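Local coordinates for protein Csc2 (Thermofilum pendens, PDB 4TXD) that is a zinc-containing Cas7-family protein of the type I-D CRISPR system and probably binds the CRISPR RNA, at residues A[96-108]-A[260-274]. Numbering follows the deposited sequence.
Sequences KLMAVTRRQMLQL and YSLATLRELGGRSGI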
loop_
_atom_site.group_PDB
_atom_site.type_symbol
_atom_site.label_atom_id
_atom_site.label_comp_id
_atom_site.label_asym_id
_atom_site.label_seq_id
_atom_site.Cartn_x
_atom_site.Cartn_y
_atom_site.Cartn_z
ATOM N N LYS A 96 -1.270 5.705 -7.657
ATOM C CA LYS A 96 0.189 5.825 -7.548
ATOM C C LYS A 96 0.683 5.275 -6.207
ATOM O O LYS A 96 1.710 4.596 -6.156
ATOM C CB LYS A 96 0.658 7.276 -7.717
ATOM C CG LYS A 96 0.236 7.891 -9.033
ATOM C CD LYS A 96 0.921 9.237 -9.277
ATOM C CE LYS A 96 0.423 9.842 -10.594
ATOM N NZ LYS A 96 1.098 11.123 -10.886
ATOM N N LEU A 97 -0.037 5.589 -5.130
ATOM C CA LEU A 97 0.292 5.065 -3.809
ATOM C C LEU A 97 0.232 3.530 -3.807
ATOM O O LEU A 97 1.140 2.858 -3.285
ATOM C CB LEU A 97 -0.653 5.642 -2.749
ATOM C CG LEU A 97 -0.435 7.131 -2.463
ATOM C CD1 LEU A 97 -1.546 7.658 -1.598
ATOM C CD2 LEU A 97 0.922 7.363 -1.773
ATOM N N MET A 98 -0.820 2.979 -4.407
ATOM C CA MET A 98 -0.924 1.532 -4.583
ATOM C C MET A 98 0.280 0.961 -5.305
ATOM O O MET A 98 0.879 -0.012 -4.848
ATOM C CB MET A 98 -2.182 1.154 -5.386
ATOM C CG MET A 98 -3.467 1.282 -4.630
ATOM S SD MET A 98 -3.791 -0.172 -3.627
ATOM C CE MET A 98 -4.179 -1.385 -4.857
ATOM N N ALA A 99 0.596 1.540 -6.455
ATOM C CA ALA A 99 1.652 1.018 -7.300
ATOM C C ALA A 99 2.975 0.995 -6.543
ATOM O O ALA A 99 3.664 -0.028 -6.550
ATOM C CB ALA A 99 1.781 1.833 -8.565
ATOM N N VAL A 100 3.331 2.098 -5.881
ATOM C CA VAL A 100 4.665 2.149 -5.275
ATOM C C VAL A 100 4.706 1.283 -4.021
ATOM O O VAL A 100 5.750 0.680 -3.715
ATOM C CB VAL A 100 5.136 3.598 -4.929
ATOM C CG1 VAL A 100 5.242 4.455 -6.190
ATOM C CG2 VAL A 100 4.246 4.257 -3.868
ATOM N N THR A 101 3.589 1.198 -3.298
ATOM C CA THR A 101 3.587 0.453 -2.045
ATOM C C THR A 101 3.633 -1.044 -2.356
ATOM O O THR A 101 4.339 -1.818 -1.687
ATOM C CB THR A 101 2.364 0.770 -1.172
ATOM O OG1 THR A 101 2.330 2.173 -0.872
ATOM C CG2 THR A 101 2.406 -0.019 0.144
ATOM N N ARG A 102 2.919 -1.455 -3.374
ATOM C CA ARG A 102 2.930 -2.847 -3.741
ATOM C C ARG A 102 4.245 -3.252 -4.371
ATOM O O ARG A 102 4.731 -4.300 -4.148
ATOM C CB ARG A 102 1.712 -3.211 -4.576
ATOM C CG ARG A 102 1.922 -3.372 -6.027
ATOM C CD ARG A 102 1.187 -4.591 -6.540
ATOM N NE ARG A 102 -0.174 -4.262 -6.849
ATOM C CZ ARG A 102 -1.208 -5.088 -6.823
ATOM N NH1 ARG A 102 -2.360 -4.606 -7.144
ATOM N NH2 ARG A 102 -1.116 -6.344 -6.454
ATOM N N ARG A 103 4.825 -2.349 -5.118
ATOM C CA ARG A 103 6.148 -2.592 -5.681
ATOM C C ARG A 103 7.206 -2.735 -4.574
ATOM O O ARG A 103 8.131 -3.555 -4.681
ATOM C CB ARG A 103 6.521 -1.465 -6.655
ATOM C CG ARG A 103 7.605 -1.834 -7.649
ATOM C CD ARG A 103 8.970 -1.467 -7.125
ATOM N NE ARG A 103 10.052 -2.051 -7.915
ATOM C CZ ARG A 103 10.561 -3.260 -7.703
ATOM N NH1 ARG A 103 10.077 -4.024 -6.732
ATOM N NH2 ARG A 103 11.552 -3.706 -8.464
ATOM N N GLN A 104 7.062 -1.954 -3.509
ATOM C CA GLN A 104 7.959 -2.066 -2.365
ATOM C C GLN A 104 7.775 -3.405 -1.627
ATOM O O GLN A 104 8.754 -4.079 -1.286
ATOM C CB GLN A 104 7.754 -0.890 -1.399
ATOM C CG GLN A 104 8.589 -0.957 -0.101
ATOM C CD GLN A 104 10.107 -0.956 -0.327
ATOM O OE1 GLN A 104 10.599 -0.728 -1.436
ATOM N NE2 GLN A 104 10.853 -1.224 0.741
ATOM N N MET A 105 6.531 -3.802 -1.382
ATOM C CA MET A 105 6.298 -5.090 -0.728
ATOM C C MET A 105 6.892 -6.220 -1.551
ATOM O O MET A 105 7.483 -7.161 -1.005
ATOM C CB MET A 105 4.803 -5.350 -0.497
ATOM C CG MET A 105 4.560 -6.728 0.160
ATOM S SD MET A 105 2.852 -7.106 0.584
ATOM C CE MET A 105 2.586 -5.984 1.952
ATOM N N LEU A 106 6.778 -6.104 -2.852
ATOM C CA LEU A 106 7.327 -7.069 -3.749
ATOM C C LEU A 106 8.855 -7.138 -3.640
ATOM O O LEU A 106 9.442 -8.199 -3.690
ATOM C CB LEU A 106 6.888 -6.776 -5.160
ATOM C CG LEU A 106 7.484 -7.665 -6.215
ATOM C CD1 LEU A 106 7.429 -9.125 -5.820
ATOM C CD2 LEU A 106 6.914 -7.447 -7.586
ATOM N N GLN A 107 9.478 -5.984 -3.476
ATOM C CA GLN A 107 10.941 -5.951 -3.383
ATOM C C GLN A 107 11.366 -6.559 -2.050
ATOM O O GLN A 107 12.359 -7.287 -1.981
ATOM C CB GLN A 107 11.472 -4.518 -3.553
ATOM C CG GLN A 107 13.000 -4.413 -3.713
ATOM C CD GLN A 107 13.545 -5.242 -4.869
ATOM O OE1 GLN A 107 12.902 -5.391 -5.916
ATOM N NE2 GLN A 107 14.738 -5.798 -4.676
ATOM N N LEU A 108 10.599 -6.289 -0.998
ATOM C CA LEU A 108 10.873 -6.862 0.307
ATOM C C LEU A 108 10.711 -8.382 0.246
ATOM O O LEU A 108 11.505 -9.109 0.844
ATOM C CB LEU A 108 9.961 -6.254 1.376
ATOM C CG LEU A 108 10.207 -4.758 1.654
ATOM C CD1 LEU A 108 9.174 -4.226 2.609
ATOM C CD2 LEU A 108 11.607 -4.541 2.233
ATOM N N TYR A 260 4.943 -1.752 7.262
ATOM C CA TYR A 260 6.383 -1.788 7.016
ATOM C C TYR A 260 6.747 -1.492 5.564
ATOM O O TYR A 260 7.774 -0.870 5.286
ATOM C CB TYR A 260 6.928 -3.160 7.433
ATOM C CG TYR A 260 8.420 -3.351 7.318
ATOM C CD1 TYR A 260 9.287 -2.842 8.287
ATOM C CD2 TYR A 260 8.965 -4.080 6.266
ATOM C CE1 TYR A 260 10.654 -3.041 8.191
ATOM C CE2 TYR A 260 10.330 -4.291 6.170
ATOM C CZ TYR A 260 11.168 -3.768 7.136
ATOM O OH TYR A 260 12.520 -3.978 7.032
ATOM N N SER A 261 5.916 -1.937 4.626
ATOM C CA SER A 261 6.176 -1.637 3.224
ATOM C C SER A 261 6.077 -0.128 2.991
ATOM O O SER A 261 6.872 0.451 2.252
ATOM C CB SER A 261 5.191 -2.381 2.313
ATOM O OG SER A 261 5.423 -3.792 2.350
ATOM N N LEU A 262 5.086 0.488 3.620
ATOM C CA LEU A 262 4.897 1.937 3.560
ATOM C C LEU A 262 6.107 2.668 4.148
ATOM O O LEU A 262 6.672 3.567 3.534
ATOM C CB LEU A 262 3.640 2.316 4.330
ATOM C CG LEU A 262 2.617 3.323 3.824
ATOM C CD1 LEU A 262 2.534 3.351 2.319
ATOM C CD2 LEU A 262 1.273 2.953 4.427
ATOM N N ALA A 263 6.492 2.253 5.349
ATOM C CA ALA A 263 7.565 2.889 6.108
ATOM C C ALA A 263 8.918 2.771 5.425
ATOM O O ALA A 263 9.823 3.567 5.690
ATOM C CB ALA A 263 7.630 2.283 7.514
ATOM N N THR A 264 9.065 1.790 4.539
ATOM C CA THR A 264 10.349 1.577 3.885
ATOM C C THR A 264 10.418 2.097 2.464
ATOM O O THR A 264 11.426 1.910 1.783
ATOM C CB THR A 264 10.742 0.079 3.870
ATOM O OG1 THR A 264 9.643 -0.712 3.400
ATOM C CG2 THR A 264 11.131 -0.377 5.279
ATOM N N LEU A 265 9.351 2.750 2.015
ATOM C CA LEU A 265 9.387 3.474 0.751
ATOM C C LEU A 265 10.503 4.521 0.746
ATOM O O LEU A 265 10.591 5.349 1.652
ATOM C CB LEU A 265 8.047 4.171 0.485
ATOM C CG LEU A 265 6.864 3.326 0.031
ATOM C CD1 LEU A 265 5.602 4.165 0.026
ATOM C CD2 LEU A 265 7.170 2.777 -1.360
ATOM N N ARG A 266 11.329 4.486 -0.284
ATOM C CA ARG A 266 12.365 5.489 -0.446
ATOM C C ARG A 266 12.496 5.892 -1.913
ATOM O O ARG A 266 12.077 6.994 -2.296
ATOM C CB ARG A 266 13.702 4.979 0.114
ATOM C CG ARG A 266 14.803 6.008 0.022
ATOM C CD ARG A 266 15.936 5.755 1.008
ATOM N NE ARG A 266 16.620 7.002 1.346
ATOM C CZ ARG A 266 17.591 7.547 0.618
ATOM N NH1 ARG A 266 18.004 6.952 -0.495
ATOM N NH2 ARG A 266 18.151 8.688 1.003
ATOM N N GLU A 267 13.052 5.013 -2.745
ATOM C CA GLU A 267 13.205 5.336 -4.163
ATOM C C GLU A 267 11.941 4.979 -4.929
ATOM O O GLU A 267 11.590 3.810 -5.038
ATOM C CB GLU A 267 14.405 4.610 -4.773
ATOM C CG GLU A 267 15.722 4.835 -4.037
ATOM C CD GLU A 267 16.218 6.268 -4.112
ATOM O OE1 GLU A 267 15.705 7.041 -4.955
ATOM O OE2 GLU A 267 17.130 6.621 -3.323
ATOM N N LEU A 268 11.256 5.993 -5.450
ATOM C CA LEU A 268 9.996 5.792 -6.164
ATOM C C LEU A 268 10.243 5.877 -7.653
ATOM O O LEU A 268 10.962 6.765 -8.123
ATOM C CB LEU A 268 8.947 6.831 -5.753
ATOM C CG LEU A 268 8.611 6.966 -4.265
ATOM C CD1 LEU A 268 7.464 7.951 -4.076
ATOM C CD2 LEU A 268 8.271 5.601 -3.637
ATOM N N GLY A 269 9.644 4.957 -8.398
ATOM C CA GLY A 269 9.775 4.957 -9.843
ATOM C C GLY A 269 8.862 3.925 -10.472
ATOM O O GLY A 269 7.698 3.794 -10.094
ATOM N N GLY A 270 9.400 3.172 -11.420
ATOM C CA GLY A 270 8.597 2.223 -12.162
ATOM C C GLY A 270 7.739 2.983 -13.147
ATOM O O GLY A 270 8.184 3.961 -13.739
ATOM N N ARG A 271 6.499 2.552 -13.312
ATOM C CA ARG A 271 5.627 3.189 -14.286
ATOM C C ARG A 271 4.504 3.967 -13.619
ATOM O O ARG A 271 3.494 4.252 -14.253
ATOM C CB ARG A 271 5.042 2.143 -15.238
ATOM C CG ARG A 271 6.070 1.484 -16.141
ATOM C CD ARG A 271 5.484 0.479 -17.121
ATOM N NE ARG A 271 6.516 -0.178 -17.917
ATOM C CZ ARG A 271 6.286 -1.173 -18.760
ATOM N NH1 ARG A 271 5.052 -1.633 -18.926
ATOM N NH2 ARG A 271 7.287 -1.711 -19.444
ATOM N N SER A 272 4.681 4.330 -12.352
ATOM C CA SER A 272 3.542 4.773 -11.547
ATOM C C SER A 272 3.259 6.268 -11.582
ATOM O O SER A 272 2.336 6.718 -10.917
ATOM C CB SER A 272 3.732 4.356 -10.090
ATOM O OG SER A 272 4.507 3.175 -9.993
ATOM N N GLY A 273 4.037 7.020 -12.315
ATOM C CA GLY A 273 3.813 8.435 -12.425
ATOM C C GLY A 273 4.305 9.292 -11.264
ATOM O O GLY A 273 3.943 10.420 -11.116
ATOM N N ILE A 274 5.151 8.707 -10.452
ATOM C CA ILE A 274 5.839 9.432 -9.439
ATOM C C ILE A 274 7.273 8.937 -9.372
ATOM O O ILE A 274 7.535 7.812 -9.240
ATOM C CB ILE A 274 5.140 9.341 -8.082
ATOM C CG1 ILE A 274 5.918 10.114 -7.039
ATOM C CG2 ILE A 274 4.960 7.913 -7.640
ATOM C CD1 ILE A 274 5.201 10.227 -5.741
HETATM O O HOH W 1 10.717 2.380 -2.441
#
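Lys96 NZ donates to Gly273 O at 2.9 Å, and also to Arg68 O and Asn76 OD1, so three oxygens grip the buried ammonium group. It reaches Gly273 O from above the carbonyl plane, 45° out of it. Beyond CG the lysine chain is extended and runs alongside Ser272 O, 3.1 Å from Lys96 CG. Gly273 has positive phi, and its backbone lies close against the lysine methylenes. Before it, a type II' beta turn from Gly269 to Ser272 brings Ser272 back to the helix, where its CB and OG pack on the methyl of Ala99.

Val100 fills the middle. Val100 CG1 meets Ile274 CG2 at 3.8 Å, and its CB meets Leu268 CD2. Val100 CG2 lies against both methyls of Leu265, and the two side chains cross at about a right angle. The protein is built on an RRM domain, as in other Cas7 proteins. Here helix 94-115 packs on the end of helix 252-263 and on the short strand 267-268 that follows. Phe199 of strand 197-204 in the antiparallel sheet touches Leu97, Met98 and Thr101 of this helix.

Gln104 has CG anti to its backbone N (chi1 176°) and then bends at chi2. This brings Gln104 NE2 to Thr264 OG1 in a weak hydrogen bond, 3.0 Å and 150° at the hydrogen. Thr264 OG1 in turn donates to Tyr260 O at 2.7 Å. A water joins Gln104 OE1 to Arg266 N and Glu267 O. Ser261 OG bonds to Ala257 O and lies 3.3 Å from Met105 CB. Leu108 CD1 approaches the Tyr260 ring obliquely, 3.7 Å from Tyr260 CD2.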